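Local coordinates for protein lasso peptide isopeptidase AtxE2 (Asticcacaulis excentricus, PDB 5TXE) that hydrolyses the isopeptide bond of the lasso peptides astexin-2 and astexin-3, recognising mainly their threaded loop and turning them into linear peptides, at residues 101-106 with 141-146; 409-414 with 496-501; 658-663 with 680-685; 552-557 with 590-595. The protein carries 1 engineered substitution. All blocks are in the same frame, centred on the assembly; numbering follows the deposited sequence.

Contact 1. Residues 101-106 with 141-146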
# COMPACT_ATOMS: atom_id res chain seq x y z
N ASP A 101 -16.45 13.14 16.75
CA ASP A 101 -15.54 13.83 15.82
C ASP A 101 -14.97 15.03 16.53
O ASP A 101 -15.70 15.91 16.92
CB ASP A 101 -16.33 14.28 14.59
CG ASP A 101 -16.81 13.08 13.74
OD1 ASP A 101 -16.17 12.01 13.76
OD2 ASP A 101 -17.82 13.21 13.00
N VAL A 102 -13.66 15.10 16.70
CA VAL A 102 -13.07 16.25 17.35
C VAL A 102 -12.46 17.26 16.39
O VAL A 102 -11.98 18.33 16.82
CB VAL A 102 -12.00 15.83 18.39
CG1 VAL A 102 -12.59 14.89 19.41
CG2 VAL A 102 -10.79 15.16 17.75
N ASP A 103 -12.39 16.91 15.10
CA ASP A 103 -12.02 17.84 14.02
C ASP A 103 -12.57 17.24 12.75
O ASP A 103 -12.73 16.01 12.66
CB ASP A 103 -10.50 18.00 13.88
CG ASP A 103 -10.10 19.07 12.83
OD1 ASP A 103 -10.94 19.97 12.58
OD2 ASP A 103 -8.96 19.04 12.27
N VAL A 104 -12.96 18.09 11.80
CA VAL A 104 -13.41 17.66 10.51
C VAL A 104 -12.72 18.59 9.54
O VAL A 104 -12.64 19.80 9.77
CB VAL A 104 -14.92 17.79 10.33
CG1 VAL A 104 -15.32 17.43 8.88
CG2 VAL A 104 -15.66 16.88 11.29
N GLY A 105 -12.15 18.03 8.48
CA GLY A 105 -11.51 18.88 7.44
C GLY A 105 -10.06 18.55 7.14
O GLY A 105 -9.43 17.69 7.75
N GLY A 106 -9.54 19.26 6.15
CA GLY A 106 -8.21 19.07 5.68
C GLY A 106 -8.18 18.49 4.27
O GLY A 106 -9.15 17.88 3.81
N LEU A 141 -5.31 16.80 21.51
CA LEU A 141 -4.58 16.12 20.51
C LEU A 141 -3.81 17.15 19.73
O LEU A 141 -4.27 18.25 19.53
CB LEU A 141 -5.56 15.38 19.59
CG LEU A 141 -6.47 14.31 20.15
CD1 LEU A 141 -7.31 13.68 19.04
CD2 LEU A 141 -5.63 13.23 20.78
N ALA A 142 -2.62 16.76 19.28
CA ALA A 142 -1.88 17.49 18.24
C ALA A 142 -1.60 16.52 17.08
O ALA A 142 -1.34 15.33 17.32
CB ALA A 142 -0.58 18.01 18.78
N TYR A 143 -1.65 17.02 15.85
CA TYR A 143 -1.55 16.18 14.66
C TYR A 143 -1.32 17.07 13.49
O TYR A 143 -1.60 18.29 13.54
CB TYR A 143 -2.82 15.35 14.46
CG TYR A 143 -4.09 16.18 14.39
CD1 TYR A 143 -4.73 16.57 15.54
CD2 TYR A 143 -4.64 16.59 13.16
CE1 TYR A 143 -5.88 17.34 15.50
CE2 TYR A 143 -5.79 17.39 13.12
CZ TYR A 143 -6.39 17.77 14.30
OH TYR A 143 -7.50 18.54 14.35
N LEU A 144 -0.78 16.50 12.43
CA LEU A 144 -0.58 17.21 11.17
C LEU A 144 -1.86 17.25 10.32
O LEU A 144 -2.66 16.32 10.35
CB LEU A 144 0.49 16.51 10.33
CG LEU A 144 1.83 16.29 11.03
CD1 LEU A 144 2.76 15.57 10.08
CD2 LEU A 144 2.42 17.60 11.48
N ARG A 145 -2.05 18.35 9.61
CA ARG A 145 -3.19 18.54 8.74
C ARG A 145 -2.89 19.60 7.74
O ARG A 145 -2.30 20.64 8.05
CB ARG A 145 -4.43 18.91 9.55
CG ARG A 145 -5.48 19.65 8.75
CD ARG A 145 -6.80 19.89 9.48
NE ARG A 145 -7.63 20.80 8.70
CZ ARG A 145 -8.92 21.07 8.95
NH1 ARG A 145 -9.55 20.61 10.04
NH2 ARG A 145 -9.55 21.87 8.10
N GLN A 146 -3.26 19.31 6.49
CA GLN A 146 -2.96 20.19 5.36
C GLN A 146 -4.18 21.04 4.92
O GLN A 146 -5.27 20.50 4.75
CB GLN A 146 -2.53 19.33 4.18
CG GLN A 146 -2.13 20.13 2.96
CD GLN A 146 -1.58 19.24 1.83
OE1 GLN A 146 -0.68 18.43 2.03
NE2 GLN A 146 -2.11 19.41 0.64
O HOH W 1 -11.86 23.05 9.25
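Asp103 joins Tyr143 and Arg145 in a polar side-chain contact between two neighbouring antiparallel sheets of the N-terminal beta-propeller, which in this chain comes before the hydrolase domain, as in many members of the prolyl oligopeptidase family. Strands 101-104 and 141-146 are not paired with each other: their axes stay 10.0 Å apart at 31°, and side chains bridge the gap. One carboxylate oxygen does most of the work. Asp103 OD2 takes a 2.6 Å hydrogen bond from Tyr143 OH, which arrives well above the carboxylate plane, and a 2.8 Å salt bridge from Arg145 NH1, which approaches on the syn side; OD2 in turn lies almost exactly in the guanidinium plane. The two planes are 19° apart, so carboxylate and guanidinium are nearly coplanar. With CG anti to the backbone N (chi1 157°) and the chain extended as far as NE, Arg145 spans the gap and slides its guanidinium under the backbone of Gly105 and Gly106; Gly105 C sits 3.3 Å from Arg145 CZ, over the centre of that face. Gly105 has no side chain to stand in the way of Arg145 NH2. NH1 also donates to Val104 O at 3.2 Å, and a water accepts from NH2. Away from this polar cluster, Val102 CG2 meets Leu141 CD1 at 4.0 Å. Around the contact, Trp154 of strand 150-157 makes a cation-pi contact with Arg145, and Asp147 forms a salt bridge with Arg145 NE. Strand 101-104 itself pairs with strand 83-92, where Val102 and Asp103 both face Met88 in a classic beta bulge.

Contact 2. Residues 409-414 with 496-501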
# COMPACT_ATOMS: atom_id res chain seq x y z
N ASN A 409 3.09 -24.23 -6.20
CA ASN A 409 3.28 -23.97 -7.59
C ASN A 409 4.34 -24.89 -8.15
O ASN A 409 4.98 -25.65 -7.39
CB ASN A 409 3.55 -22.46 -7.86
CG ASN A 409 4.94 -21.98 -7.50
OD1 ASN A 409 5.83 -22.75 -7.23
ND2 ASN A 409 5.10 -20.63 -7.44
N ARG A 410 4.54 -24.82 -9.46
CA ARG A 410 5.48 -25.69 -10.15
C ARG A 410 6.93 -25.50 -9.69
O ARG A 410 7.76 -26.38 -9.87
CB ARG A 410 5.30 -25.60 -11.68
CG ARG A 410 5.26 -24.22 -12.40
CD ARG A 410 5.36 -24.48 -13.91
NE ARG A 410 4.47 -23.80 -14.84
CZ ARG A 410 3.15 -23.96 -14.94
NH1 ARG A 410 2.50 -24.72 -14.09
NH2 ARG A 410 2.47 -23.32 -15.88
N ASN A 411 7.24 -24.41 -9.02
CA ASN A 411 8.56 -24.27 -8.45
C ASN A 411 8.60 -24.67 -7.00
O ASN A 411 9.57 -24.31 -6.31
CB ASN A 411 8.99 -22.83 -8.63
CG ASN A 411 9.02 -22.45 -10.10
OD1 ASN A 411 8.16 -21.73 -10.63
ND2 ASN A 411 10.01 -22.99 -10.78
N GLY A 412 7.56 -25.36 -6.52
CA GLY A 412 7.54 -25.85 -5.12
C GLY A 412 7.13 -24.84 -4.06
O GLY A 412 7.33 -25.04 -2.89
N ILE A 413 6.60 -23.69 -4.46
CA ILE A 413 6.39 -22.60 -3.51
C ILE A 413 4.94 -22.55 -3.13
O ILE A 413 4.08 -22.72 -3.97
CB ILE A 413 6.86 -21.26 -4.10
CG1 ILE A 413 8.37 -21.28 -4.24
CG2 ILE A 413 6.39 -20.09 -3.25
CD1 ILE A 413 8.89 -20.36 -5.31
N GLU A 414 4.68 -22.37 -1.86
CA GLU A 414 3.32 -22.28 -1.35
C GLU A 414 2.68 -20.97 -1.81
O GLU A 414 3.27 -19.92 -1.70
CB GLU A 414 3.31 -22.32 0.19
CG GLU A 414 3.88 -23.63 0.76
CD GLU A 414 3.96 -23.69 2.28
OE1 GLU A 414 3.49 -22.78 3.00
OE2 GLU A 414 4.43 -24.73 2.75
N ARG A 496 9.71 -13.19 -12.76
CA ARG A 496 8.54 -12.86 -13.47
C ARG A 496 7.94 -14.08 -14.04
O ARG A 496 6.70 -14.20 -14.11
CB ARG A 496 8.85 -11.91 -14.62
CG ARG A 496 7.83 -10.83 -14.78
CD ARG A 496 8.18 -9.87 -13.68
NE ARG A 496 7.07 -9.44 -12.97
CZ ARG A 496 7.13 -8.61 -11.95
NH1 ARG A 496 8.28 -8.12 -11.54
NH2 ARG A 496 6.01 -8.23 -11.38
N TRP A 497 8.79 -15.01 -14.52
CA TRP A 497 8.25 -16.33 -14.96
C TRP A 497 7.59 -17.12 -13.83
O TRP A 497 6.59 -17.78 -14.02
CB TRP A 497 9.34 -17.19 -15.57
CG TRP A 497 9.66 -16.88 -16.96
CD1 TRP A 497 10.84 -16.31 -17.46
CD2 TRP A 497 8.85 -17.18 -18.07
NE1 TRP A 497 10.76 -16.24 -18.83
CE2 TRP A 497 9.55 -16.77 -19.22
CE3 TRP A 497 7.59 -17.75 -18.21
CZ2 TRP A 497 9.02 -16.91 -20.48
CZ3 TRP A 497 7.07 -17.90 -19.46
CH2 TRP A 497 7.78 -17.48 -20.58
N ASN A 498 8.17 -17.09 -12.64
CA ASN A 498 7.54 -17.78 -11.49
C ASN A 498 6.16 -17.20 -11.20
O ASN A 498 5.18 -17.92 -10.86
CB ASN A 498 8.43 -17.62 -10.25
CG ASN A 498 7.78 -18.17 -8.96
OD1 ASN A 498 7.27 -19.31 -8.91
ND2 ASN A 498 7.82 -17.35 -7.89
N ILE A 499 6.07 -15.87 -11.29
CA ILE A 499 4.76 -15.24 -11.15
C ILE A 499 3.78 -15.67 -12.23
O ILE A 499 2.62 -16.03 -11.95
CB ILE A 499 4.90 -13.70 -11.05
CG1 ILE A 499 5.57 -13.38 -9.73
CG2 ILE A 499 3.51 -13.05 -11.09
CD1 ILE A 499 6.21 -12.02 -9.70
N LEU A 500 4.21 -15.61 -13.46
CA LEU A 500 3.29 -15.93 -14.56
C LEU A 500 2.86 -17.40 -14.48
O LEU A 500 1.67 -17.73 -14.68
CB LEU A 500 3.95 -15.67 -15.88
CG LEU A 500 3.14 -16.06 -17.10
CD1 LEU A 500 1.85 -15.30 -17.20
CD2 LEU A 500 3.94 -15.80 -18.34
N HIS A 501 3.81 -18.28 -14.17
CA HIS A 501 3.49 -19.71 -14.05
C HIS A 501 2.56 -19.93 -12.91
O HIS A 501 1.68 -20.79 -12.99
CB HIS A 501 4.74 -20.53 -13.84
CG HIS A 501 5.61 -20.69 -15.04
ND1 HIS A 501 5.12 -20.87 -16.32
CD2 HIS A 501 6.96 -20.76 -15.14
CE1 HIS A 501 6.13 -21.03 -17.16
NE2 HIS A 501 7.25 -20.96 -16.47
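Arg410 lies across the imidazole of His501 at about a right angle, the guanidinium and ring planes 47° apart, where a type I beta turn from Asn409 to Gly412 meets helix 494-512. The turn links strands 401-408 and 414-421 at the edge of the alpha/beta-hydrolase sheet, and helix 494-512 packs against the turn. Arg410 NE stands over one face of the imidazole, offset toward the rim, 3.3 Å from His501 CG, and Arg410 CD makes a CH-pi contact with the same ring, 4.3 Å from its centroid. A bend at chi3 carries the guanidinium past the ring, with His501 O over one of its faces; the charge is met further along the helix, where Arg410 NH1 forms a salt bridge with Asp505.

Deeper in, the amides of Asn409 and Asn498 are almost perpendicular (88°), and Asn409 ND2 comes within 2.9 Å of Asn498 OD1. A hydrogen bond from that ND2 goes to Thr502, one turn further along the helix. Asn498 reaches the turn because its CG is anti to the backbone N (chi1 173°), and its amide also meets Ile413 CD1. Asn411 lies alongside Asn498. Replacing Asn409 with an alanine would probably leave the backbone N-H groups of Asn411 and Ile413 without their shared acceptor and Thr502 without its amide partner, slackening the turn against the helix. That acceptor is Asn409 OD1, which closes an Asx turn by taking Asn411 N at 2.8 Å and Ile413 N at 3.0 Å from opposite faces of its carbonyl plane.

Contact 3. Residues 658-663 with 680-685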
# COMPACT_ATOMS: atom_id res chain seq x y z
N ARG A 658 -16.64 -6.44 -19.34
CA ARG A 658 -17.95 -6.85 -19.85
C ARG A 658 -17.99 -6.86 -21.37
O ARG A 658 -18.58 -7.77 -21.98
CB ARG A 658 -19.08 -5.97 -19.36
CG ARG A 658 -19.36 -6.16 -17.89
CD ARG A 658 -20.56 -5.32 -17.42
NE ARG A 658 -21.80 -5.90 -17.88
CZ ARG A 658 -22.79 -5.28 -18.51
NH1 ARG A 658 -22.80 -3.96 -18.71
NH2 ARG A 658 -23.83 -6.00 -18.89
N PHE A 659 -17.34 -5.88 -21.99
CA PHE A 659 -17.33 -5.77 -23.43
C PHE A 659 -16.54 -6.93 -24.05
O PHE A 659 -17.05 -7.60 -24.93
CB PHE A 659 -16.80 -4.39 -23.90
CG PHE A 659 -16.72 -4.21 -25.41
CD1 PHE A 659 -17.79 -3.80 -26.12
CD2 PHE A 659 -15.56 -4.49 -26.09
CE1 PHE A 659 -17.73 -3.68 -27.51
CE2 PHE A 659 -15.46 -4.33 -27.44
CZ PHE A 659 -16.54 -3.93 -28.16
N TRP A 660 -15.31 -7.15 -23.61
CA TRP A 660 -14.47 -8.10 -24.27
C TRP A 660 -14.69 -9.49 -23.81
O TRP A 660 -14.48 -10.41 -24.60
CB TRP A 660 -13.03 -7.80 -24.05
CG TRP A 660 -12.61 -6.49 -24.66
CD1 TRP A 660 -12.36 -5.32 -24.01
CD2 TRP A 660 -12.33 -6.26 -26.04
NE1 TRP A 660 -11.92 -4.37 -24.90
CE2 TRP A 660 -11.91 -4.93 -26.16
CE3 TRP A 660 -12.40 -7.07 -27.18
CZ2 TRP A 660 -11.56 -4.38 -27.37
CZ3 TRP A 660 -12.07 -6.52 -28.39
CH2 TRP A 660 -11.66 -5.17 -28.47
N LEU A 661 -15.07 -9.71 -22.54
CA LEU A 661 -15.23 -11.06 -22.03
C LEU A 661 -16.66 -11.55 -21.97
O LEU A 661 -16.84 -12.73 -21.87
CB LEU A 661 -14.63 -11.23 -20.65
CG LEU A 661 -13.18 -10.83 -20.50
CD1 LEU A 661 -12.76 -10.99 -19.04
CD2 LEU A 661 -12.22 -11.58 -21.37
N MET A 662 -17.66 -10.65 -21.98
CA MET A 662 -19.07 -11.03 -22.03
C MET A 662 -19.80 -10.56 -23.29
O MET A 662 -20.94 -10.92 -23.45
CB MET A 662 -19.83 -10.49 -20.80
CG MET A 662 -19.42 -11.12 -19.46
SD MET A 662 -20.22 -10.27 -18.13
CE MET A 662 -19.78 -11.20 -16.70
N ASP A 663 -19.15 -9.79 -24.18
CA ASP A 663 -19.79 -9.21 -25.35
C ASP A 663 -21.02 -8.39 -24.95
O ASP A 663 -22.00 -8.39 -25.64
CB ASP A 663 -20.12 -10.31 -26.38
CG ASP A 663 -18.85 -11.10 -26.85
OD1 ASP A 663 -17.74 -10.51 -26.95
OD2 ASP A 663 -18.97 -12.31 -27.12
N ALA A 680 -14.79 -0.21 -32.80
CA ALA A 680 -13.75 -0.01 -33.80
C ALA A 680 -12.48 -0.77 -33.42
O ALA A 680 -11.78 -1.25 -34.31
CB ALA A 680 -13.46 1.48 -34.02
N LEU A 681 -12.15 -0.84 -32.13
CA LEU A 681 -10.95 -1.59 -31.75
C LEU A 681 -11.11 -3.09 -32.12
O LEU A 681 -10.19 -3.75 -32.58
CB LEU A 681 -10.64 -1.47 -30.26
CG LEU A 681 -10.21 -0.10 -29.75
CD1 LEU A 681 -9.96 -0.19 -28.25
CD2 LEU A 681 -8.95 0.43 -30.44
N ARG A 682 -12.29 -3.59 -31.83
CA ARG A 682 -12.66 -4.94 -32.11
C ARG A 682 -12.56 -5.28 -33.58
O ARG A 682 -12.10 -6.35 -33.93
CB ARG A 682 -14.10 -5.22 -31.60
CG ARG A 682 -14.43 -6.73 -31.57
CD ARG A 682 -15.68 -7.03 -30.76
NE ARG A 682 -16.88 -6.37 -31.25
CZ ARG A 682 -18.03 -6.34 -30.57
NH1 ARG A 682 -18.11 -6.90 -29.37
NH2 ARG A 682 -19.10 -5.73 -31.07
N ALA A 683 -12.98 -4.37 -34.43
CA ALA A 683 -12.99 -4.59 -35.89
C ALA A 683 -11.59 -4.60 -36.47
O ALA A 683 -11.41 -5.15 -37.55
CB ALA A 683 -13.82 -3.52 -36.58
N LEU A 684 -10.60 -4.01 -35.78
CA LEU A 684 -9.19 -4.05 -36.22
C LEU A 684 -8.67 -5.46 -36.27
O LEU A 684 -7.79 -5.79 -37.06
CB LEU A 684 -8.26 -3.33 -35.26
CG LEU A 684 -8.43 -1.83 -35.08
CD1 LEU A 684 -7.50 -1.39 -33.96
CD2 LEU A 684 -8.18 -1.07 -36.37
N ARG A 685 -9.20 -6.31 -35.40
CA ARG A 685 -8.69 -7.66 -35.26
C ARG A 685 -8.98 -8.58 -36.45
O ARG A 685 -8.52 -9.71 -36.47
CB ARG A 685 -9.22 -8.25 -33.95
CG ARG A 685 -8.80 -7.42 -32.70
CD ARG A 685 -9.30 -8.01 -31.36
NE ARG A 685 -8.40 -9.06 -30.85
CZ ARG A 685 -8.73 -9.94 -29.89
NH1 ARG A 685 -9.93 -9.92 -29.28
NH2 ARG A 685 -7.82 -10.84 -29.52
O HOH W 2 -16.57 -8.14 -27.80
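Arg682 lays its guanidinium across the end of the Phe659 ring, the two planes only 19° apart. The overlap is partial: Phe659 CZ sits over one face of the guanidinium, toward its rim, 3.6 Å from Arg682 NH1. The bend at chi3 brings the group round to the aromatic ring while the start of the chain runs beside Trp660, whose CZ3 and CH2 both lie 4.0 Å from Arg682 CB. Indole and guanidinium are turned 85° apart there, and the two side chains slide past each other in opposite directions. Leu681 CB adds an apolar contact at the edge of the same indole, 4.2 Å from Trp660 CZ2.

No direct hydrogen bond crosses the contact. A water does, accepting from Arg682 NH1 in the guanidinium plane and donating to Phe659 O. In the conformer given it also reaches Asp663 OD1, a less certain link; that oxygen is 4.4 Å from Arg682 NH1, too far for a salt bridge. Phe659 is also covered by Tyr675 and Arg679 of helix 672-684, and Trp660 reaches Ala545 of strand 545-548. This is helix-to-helix packing at the surface, with axes 12.2 Å apart at 40°, by which the C-terminal helix of the chain rests on helix 643-662 of the alpha/beta-hydrolase domain.

Contact 4. Residues 552-557 with 590-595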
# COMPACT_ATOMS: atom_id res chain seq x y z
N CYS A 552 5.47 1.92 -19.73
CA CYS A 552 5.72 0.51 -20.12
C CYS A 552 6.92 -0.04 -19.41
O CYS A 552 7.69 0.68 -18.75
CB CYS A 552 5.97 0.44 -21.63
SG CYS A 552 4.48 0.86 -22.57
N THR A 553 7.11 -1.34 -19.53
CA THR A 553 8.33 -1.94 -19.00
C THR A 553 9.34 -2.03 -20.12
O THR A 553 9.39 -3.08 -20.84
CB THR A 553 8.02 -3.31 -18.38
OG1 THR A 553 6.92 -3.19 -17.46
CG2 THR A 553 9.25 -3.83 -17.71
N ASP A 554 10.08 -0.95 -20.33
CA ASP A 554 10.93 -0.79 -21.52
C ASP A 554 12.03 0.18 -21.23
O ASP A 554 11.99 0.83 -20.16
CB ASP A 554 10.12 -0.42 -22.79
CG ASP A 554 9.47 1.00 -22.78
OD1 ASP A 554 9.51 1.73 -21.75
OD2 ASP A 554 8.86 1.37 -23.84
N SER A 555 13.03 0.26 -22.10
CA SER A 555 14.16 1.16 -21.86
C SER A 555 13.72 2.61 -21.84
O SER A 555 14.25 3.41 -21.07
CB SER A 555 15.31 1.02 -22.88
OG SER A 555 14.82 1.26 -24.17
N PHE A 556 12.73 2.95 -22.66
CA PHE A 556 12.31 4.33 -22.71
C PHE A 556 11.85 4.77 -21.33
O PHE A 556 12.32 5.77 -20.75
CB PHE A 556 11.22 4.51 -23.71
CG PHE A 556 10.70 5.92 -23.73
CD1 PHE A 556 11.45 6.92 -24.25
CD2 PHE A 556 9.48 6.24 -23.19
CE1 PHE A 556 11.00 8.23 -24.27
CE2 PHE A 556 9.02 7.54 -23.18
CZ PHE A 556 9.78 8.56 -23.75
N THR A 557 10.98 3.97 -20.75
CA THR A 557 10.45 4.31 -19.44
C THR A 557 11.52 4.22 -18.36
O THR A 557 11.65 5.11 -17.52
CB THR A 557 9.23 3.42 -19.07
OG1 THR A 557 8.20 3.53 -20.06
CG2 THR A 557 8.67 3.81 -17.79
N SER A 590 9.08 -5.21 -23.67
CA SER A 590 8.88 -3.97 -24.38
C SER A 590 7.74 -4.09 -25.37
O SER A 590 7.75 -5.00 -26.22
CB SER A 590 10.12 -3.50 -25.11
OG SER A 590 9.75 -2.60 -26.14
N PHE A 591 6.77 -3.19 -25.25
CA PHE A 591 5.70 -3.13 -26.24
C PHE A 591 6.14 -2.52 -27.58
O PHE A 591 5.53 -2.78 -28.61
CB PHE A 591 4.48 -2.37 -25.71
CG PHE A 591 3.67 -3.12 -24.69
CD1 PHE A 591 3.93 -4.44 -24.38
CD2 PHE A 591 2.65 -2.49 -24.05
CE1 PHE A 591 3.13 -5.10 -23.45
CE2 PHE A 591 1.88 -3.13 -23.10
CZ PHE A 591 2.12 -4.44 -22.80
N VAL A 592 7.20 -1.74 -27.58
CA VAL A 592 7.72 -1.26 -28.86
C VAL A 592 8.29 -2.46 -29.66
O VAL A 592 7.92 -2.67 -30.80
CB VAL A 592 8.82 -0.17 -28.66
CG1 VAL A 592 9.45 0.30 -29.99
CG2 VAL A 592 8.22 1.02 -27.96
N VAL A 593 9.16 -3.24 -29.04
CA VAL A 593 9.72 -4.46 -29.68
C VAL A 593 8.62 -5.43 -30.11
O VAL A 593 8.65 -5.90 -31.24
CB VAL A 593 10.71 -5.14 -28.72
CG1 VAL A 593 11.16 -6.51 -29.24
CG2 VAL A 593 11.90 -4.23 -28.47
N ASN A 594 7.61 -5.67 -29.27
CA ASN A 594 6.64 -6.72 -29.51
C ASN A 594 5.29 -6.26 -29.97
O ASN A 594 4.37 -7.06 -30.08
CB ASN A 594 6.47 -7.50 -28.22
CG ASN A 594 7.74 -8.23 -27.82
OD1 ASN A 594 8.13 -9.16 -28.52
ND2 ASN A 594 8.41 -7.81 -26.73
N ALA A 595 5.15 -4.99 -30.34
CA ALA A 595 3.83 -4.47 -30.74
C ALA A 595 3.09 -5.32 -31.75
O ALA A 595 1.88 -5.53 -31.65
CB ALA A 595 3.96 -3.07 -31.33
O HOH W 3 7.33 -0.35 -24.86
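Cys552, joined to Cys551 in a disulfide between sequence neighbours with a cis peptide between them, turns SG toward Phe591 and makes an oblique sulfur-aromatic contact, 5.0 Å from the ring centroid. Its backbone N donates to Thr557 OG1. Thr553 follows, its carbonyl O 3.6 Å from Ser590 N but bonded to Thr589 OG1, while its hydroxyl pairs with His534. At Asp554 the backbones come nearest: CB packs on Ser590 CB at 3.9 Å. Asp554 CG lies between the backbone N and the carbonyl carbon (chi1 68°), which turns the carboxylate back to N-cap helix 555-560. OD1 takes Thr557 N at 2.9 Å from above its plane and Thr557 OG1 at 2.8 Å on the syn side. OD2 faces the other segment, accepting from a water that in turn accepts from Val592 N. A leucine in place of Asp554 would probably leave Thr557 N uncapped and the water without its acceptor. Across the contact Ser590 is an N-cap too, its OG taking Val593 N at 3.0 Å and bonding to Asp581. Two helix starts thus meet near Asn562, which binds astexin-3; Thr557 N directly, and Val592 N through the water, would be expected to ease the negative charge of Asp554, which has Asp581 close by.

From the N terminus, contact 1 comes first: it closes a loop of 34 residues and ties together two neighbouring propeller sheets. The chain then runs through the remaining propeller sheets before contact 2, which spans 81 residues to bring the turn between strands 401-408 and 414-421 onto helix 494-512. Contact 4 follows, closing 32 residues between the starts of helices 555-560 and 591-594, and contact 3 ends the series with 16 residues between its segments, on the last two helices. None nests in or crosses another. Contacts 2, 3 and 4 all belong to the hydrolase half; contacts 2 and 4 approach to about 7 Å between nearest atoms, whereas contact 1 lies about 26 Å from contact 4.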